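Local coordinates for glycosyl hydrolases family 2, sugar binding domain protein (Bacteroides uniformis str. 3978 T3 ii, PDB 6D1P), which is a beta-glucuronidase of a human gut bacterium that probably hydrolyses O-glycosidic bonds, as other family 2 glycosyl hydrolases do, at residues 340-343 with 344-347; 361-365 with 366-370. One frame throughout, in Å; residues are numbered along the deposited sequence.

Interaction 1 of 2, residues 340-343 with 344-347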
loop_
_atom_site.group_PDB
_atom_site.type_symbol
_atom_site.label_atom_id
_atom_site.label_comp_id
_atom_site.label_asym_id
_atom_site.label_seq_id
_atom_site.Cartn_x
_atom_site.Cartn_y
_atom_site.Cartn_z
ATOM N N ALA A 340 -7.890 -6.483 -15.478
ATOM C CA ALA A 340 -8.260 -7.901 -15.393
ATOM C C ALA A 340 -9.640 -8.150 -16.022
ATOM O O ALA A 340 -10.608 -8.554 -15.376
ATOM C CB ALA A 340 -8.208 -8.367 -13.946
ATOM N N LEU A 341 -9.704 -7.936 -17.330
ATOM C CA LEU A 341 -10.909 -8.229 -18.079
ATOM C C LEU A 341 -10.958 -9.706 -18.413
ATOM O O LEU A 341 -9.944 -10.305 -18.790
ATOM C CB LEU A 341 -10.967 -7.402 -19.366
ATOM C CG LEU A 341 -11.365 -5.932 -19.200
ATOM C CD1 LEU A 341 -10.306 -5.145 -18.440
ATOM C CD2 LEU A 341 -11.685 -5.277 -20.563
ATOM N N THR A 342 -12.140 -10.292 -18.249
ATOM C CA THR A 342 -12.436 -11.639 -18.704
ATOM C C THR A 342 -12.784 -11.632 -20.197
ATOM O O THR A 342 -13.096 -10.592 -20.787
ATOM C CB THR A 342 -13.597 -12.229 -17.904
ATOM O OG1 THR A 342 -14.792 -11.466 -18.156
ATOM C CG2 THR A 342 -13.275 -12.210 -16.396
ATOM N N GLU A 343 -12.702 -12.818 -20.811
ATOM C CA GLU A 343 -13.104 -12.949 -22.206
ATOM C C GLU A 343 -14.539 -12.486 -22.409
ATOM O O GLU A 343 -14.838 -11.767 -23.370
ATOM C CB GLU A 343 -12.943 -14.393 -22.673
ATOM C CG GLU A 343 -13.706 -14.673 -23.955
ATOM C CD GLU A 343 -13.409 -16.040 -24.556
ATOM O OE1 GLU A 343 -12.612 -16.803 -23.964
ATOM O OE2 GLU A 343 -13.975 -16.342 -25.636
ATOM N N GLU A 344 -15.437 -12.877 -21.506
ATOM C CA GLU A 344 -16.828 -12.459 -21.625
ATOM C C GLU A 344 -16.949 -10.942 -21.618
ATOM O O GLU A 344 -17.725 -10.372 -22.393
ATOM C CB GLU A 344 -17.667 -13.082 -20.500
ATOM C CG GLU A 344 -19.180 -13.140 -20.794
ATOM C CD GLU A 344 -19.501 -13.389 -22.292
ATOM O OE1 GLU A 344 -20.155 -12.510 -22.925
ATOM O OE2 GLU A 344 -19.089 -14.450 -22.841
ATOM N N MET A 345 -16.192 -10.266 -20.752
ATOM C CA MET A 345 -16.236 -8.810 -20.744
ATOM C C MET A 345 -15.792 -8.230 -22.084
ATOM O O MET A 345 -16.375 -7.256 -22.571
ATOM C CB MET A 345 -15.373 -8.270 -19.612
ATOM C CG MET A 345 -16.025 -8.455 -18.267
ATOM S SD MET A 345 -14.861 -8.226 -16.925
ATOM C CE MET A 345 -14.651 -6.452 -16.967
ATOM N N MET A 346 -14.767 -8.819 -22.690
ATOM C CA MET A 346 -14.277 -8.309 -23.965
ATOM C C MET A 346 -15.296 -8.523 -25.083
ATOM O O MET A 346 -15.484 -7.635 -25.926
ATOM C CB MET A 346 -12.936 -8.959 -24.301
ATOM C CG MET A 346 -11.853 -8.728 -23.244
ATOM S SD MET A 346 -10.259 -9.410 -23.783
ATOM C CE MET A 346 -9.667 -10.174 -22.259
ATOM N N ARG A 347 -15.986 -9.672 -25.092
ATOM C CA ARG A 347 -17.066 -9.902 -26.061
ATOM C C ARG A 347 -18.130 -8.825 -25.960
ATOM O O ARG A 347 -18.523 -8.219 -26.965
ATOM C CB ARG A 347 -17.718 -11.265 -25.836
ATOM C CG ARG A 347 -16.978 -12.427 -26.419
ATOM C CD ARG A 347 -17.941 -13.514 -26.864
ATOM N NE ARG A 347 -17.372 -14.227 -28.003
ATOM C CZ ARG A 347 -17.615 -13.933 -29.278
ATOM N NH1 ARG A 347 -18.456 -12.951 -29.606
ATOM N NH2 ARG A 347 -17.031 -14.645 -30.229
#

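Interaction 2 of 2, residues 361-365 with 366-370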
loop_
_atom_site.group_PDB
_atom_site.type_symbol
_atom_site.label_atom_id
_atom_site.label_comp_id
_atom_site.label_asym_id
_atom_site.label_seq_id
_atom_site.Cartn_x
_atom_site.Cartn_y
_atom_site.Cartn_z
ATOM N N ILE A 361 -10.371 0.454 -35.159
ATOM C CA ILE A 361 -10.013 0.706 -33.773
ATOM C C ILE A 361 -8.495 0.715 -33.636
ATOM O O ILE A 361 -7.791 -0.110 -34.232
ATOM C CB ILE A 361 -10.675 -0.328 -32.838
ATOM C CG1 ILE A 361 -10.405 0.025 -31.365
ATOM C CG2 ILE A 361 -10.229 -1.754 -33.197
ATOM C CD1 ILE A 361 -11.255 -0.796 -30.387
ATOM N N ARG A 362 -8.001 1.678 -32.861
ATOM C CA ARG A 362 -6.625 1.703 -32.385
ATOM C C ARG A 362 -6.611 1.214 -30.940
ATOM O O ARG A 362 -7.324 1.755 -30.094
ATOM C CB ARG A 362 -6.039 3.114 -32.499
ATOM C CG ARG A 362 -4.615 3.296 -31.958
ATOM C CD ARG A 362 -4.092 4.673 -32.377
ATOM N NE ARG A 362 -2.877 5.119 -31.681
ATOM C CZ ARG A 362 -2.805 6.216 -30.930
ATOM N NH1 ARG A 362 -3.885 6.975 -30.724
ATOM N NH2 ARG A 362 -1.652 6.554 -30.379
ATOM N N LEU A 363 -5.795 0.197 -30.667
ATOM C CA LEU A 363 -5.872 -0.565 -29.417
ATOM C C LEU A 363 -5.015 0.071 -28.314
ATOM O O LEU A 363 -4.097 -0.543 -27.769
ATOM C CB LEU A 363 -5.452 -2.010 -29.669
ATOM C CG LEU A 363 -6.299 -2.779 -30.694
ATOM C CD1 LEU A 363 -5.770 -4.193 -30.880
ATOM C CD2 LEU A 363 -7.768 -2.806 -30.274
ATOM N N GLY A 364 -5.369 1.301 -27.954
ATOM C CA GLY A 364 -4.599 1.991 -26.948
ATOM C C GLY A 364 -3.165 2.168 -27.411
ATOM O O GLY A 364 -2.878 2.273 -28.611
ATOM N N HIS A 365 -2.240 2.140 -26.449
ATOM C CA HIS A 365 -0.837 2.401 -26.724
ATOM C C HIS A 365 0.026 1.165 -26.512
ATOM O O HIS A 365 1.199 1.272 -26.147
ATOM C CB HIS A 365 -0.341 3.567 -25.865
ATOM C CG HIS A 365 -1.105 4.834 -26.080
ATOM N ND1 HIS A 365 -1.341 5.358 -27.338
ATOM C CD2 HIS A 365 -1.705 5.674 -25.205
ATOM C CE1 HIS A 365 -2.032 6.479 -27.223
ATOM N NE2 HIS A 365 -2.270 6.690 -25.940
ATOM N N TYR A 366 -0.528 -0.016 -26.756
ATOM C CA TYR A 366 0.220 -1.244 -26.510
ATOM C C TYR A 366 -0.501 -2.394 -27.205
ATOM O O TYR A 366 -1.691 -2.301 -27.532
ATOM C CB TYR A 366 0.363 -1.510 -24.999
ATOM C CG TYR A 366 -0.899 -1.141 -24.255
ATOM C CD1 TYR A 366 -1.994 -2.000 -24.236
ATOM C CD2 TYR A 366 -1.016 0.091 -23.611
ATOM C CE1 TYR A 366 -3.168 -1.657 -23.560
ATOM C CE2 TYR A 366 -2.185 0.452 -22.928
ATOM C CZ TYR A 366 -3.260 -0.429 -22.920
ATOM O OH TYR A 366 -4.413 -0.078 -22.274
ATOM N N GLN A 367 0.247 -3.463 -27.455
ATOM C CA GLN A 367 -0.355 -4.735 -27.822
ATOM C C GLN A 367 -1.428 -5.133 -26.812
ATOM O O GLN A 367 -1.207 -5.078 -25.596
ATOM C CB GLN A 367 0.729 -5.812 -27.891
ATOM C CG GLN A 367 0.208 -7.217 -28.128
ATOM C CD GLN A 367 1.323 -8.229 -28.340
ATOM O OE1 GLN A 367 2.505 -7.868 -28.486
ATOM N NE2 GLN A 367 0.953 -9.510 -28.356
ATOM N N GLN A 368 -2.589 -5.541 -27.311
ATOM C CA GLN A 368 -3.693 -5.932 -26.444
ATOM C C GLN A 368 -3.958 -7.423 -26.591
ATOM O O GLN A 368 -3.394 -8.084 -27.464
ATOM C CB GLN A 368 -4.946 -5.092 -26.741
ATOM C CG GLN A 368 -4.709 -3.621 -26.453
ATOM C CD GLN A 368 -5.955 -2.798 -26.261
ATOM O OE1 GLN A 368 -7.077 -3.265 -26.465
ATOM N NE2 GLN A 368 -5.767 -1.552 -25.855
ATOM N N SER A 369 -4.790 -7.952 -25.681
ATOM C CA SER A 369 -5.136 -9.377 -25.642
ATOM C C SER A 369 -5.498 -9.935 -27.016
ATOM O O SER A 369 -6.256 -9.325 -27.769
ATOM C CB SER A 369 -6.319 -9.595 -24.693
ATOM O OG SER A 369 -6.885 -10.879 -24.871
ATOM N N GLY A 370 -4.976 -11.130 -27.312
ATOM C CA GLY A 370 -5.345 -11.831 -28.529
ATOM C C GLY A 370 -6.844 -12.016 -28.683
ATOM O O GLY A 370 -7.335 -12.125 -29.812
HETATM O O HOH W 1 -2.151 -0.303 -29.789
#

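Interaction 1 of 2, residues 340-343 with 344-347
Thr342 and Met345 form a capping box at the start of helix 343-356. Thr342 is the N-cap. Its OG1 accepts from Met345 N over 3.2 Å, with an N-H...O angle of 158°. The hydroxyl sits between its own backbone N and carbonyl carbon, and this turns it to the first turn of the helix.

The Met345 side chain runs back along the cap. Its CB rests 3.5 Å from Thr342 O. CG lies closer to the threonine, 3.3 Å from OG1, so the hydroxyl touches both the backbone N and the side chain of Met345. SD then stands 3.7 Å from Thr342 N. This is a weak hydrogen bond, long but nearly straight at 171°. It closes the box in the place where a glutamate often serves. A bend at the last torsion, chi3 73°, carries the methyl CE to Leu341, where it meets CG at 4.0 Å. The two side chains cross there at about a right angle.

Backbone bonds take up the helix from the cap. Met346 N donates to Thr342 O over 3.1 Å, and Arg347 N donates to Glu343 O. Two charged ends of this turn have partners elsewhere: Glu343 OE1 forms a salt bridge with Arg30, and Arg347 NH2 forms one with Glu378. Tyr193 OH is hydrogen-bonded to Glu343 N, one of the amides at the helix start.

Met346 covers another part of the turn. Its inner chain packs by CB of Leu341, and the side chain also touches Ile371 and Ile372 of helix 370-379. At the end of that chain, Met346 CE lies 3.5 Å from Leu341 O.

Interaction 2 of 2, residues 361-365 with 366-370
Leu363 and Gln368 make the tight part of this buried turn. Gln368 CG is anti to its carbonyl carbon (chi1 -63°) and the chain is extended beyond it, which brings the amide back under Leu363. Leu363 CB lies over the flat face of that amide, 3.5 Å from Gln368 CD. Leu363 O also sits above the amide plane. It is 2.7 Å from Gln368 NE2, but the angle is too poor for a hydrogen bond. Gln368 OE1 is bonded to Arg330. With an alanine here the amide would be gone, and Arg330 would probably lose that acceptor while a gap opened beneath Leu363 CB.

Gly364 follows with a positive phi of 61°. Lacking a side chain, it lets Gln368 NE2 and the Tyr366 ring come close. That ring has His365 N over one face, and its OH bonds to His331 and Glu332 N.

The other side is looser and is bridged by one water. It lies 2.9 Å from Gly364 O and 3.0 Å from Tyr366 O and can donate to either, though other acceptors compete for its protons.

Leu363 centres an inverse gamma turn, closed by a weak bond from Gly364 N to Arg362 O. The turn leads off the C-terminal end of strand 360-362, the end at which TIM barrels carry their active sites.

Overall arrangement
Both contacts belong to the TIM barrel. Helix 343-356 joins strand 321-329 to the neighbouring parallel strand 360-362, a beta-alpha-beta crossover. Interaction 1 starts the helix of that unit, and interaction 2 spans the end of its second strand and the loop after it. Their centres are 14 Å apart. They touch where Met346 SD packs 3.8 Å from Ser369 OG. Ser369 is itself an N-cap, of helix 370-379, and Ile372 of that helix meets both Met346 and Leu363. Arg330 is also shared: it touches Leu341 and bonds to Gln368. In interaction 2 the His365 side chain, hydrogen-bonded to Glu386, lies about 3 Å from a bound glycerol, probably from crystallisation, which may mark a pocket. The Leu341 side chain is about 7 Å from a bound sodium ion.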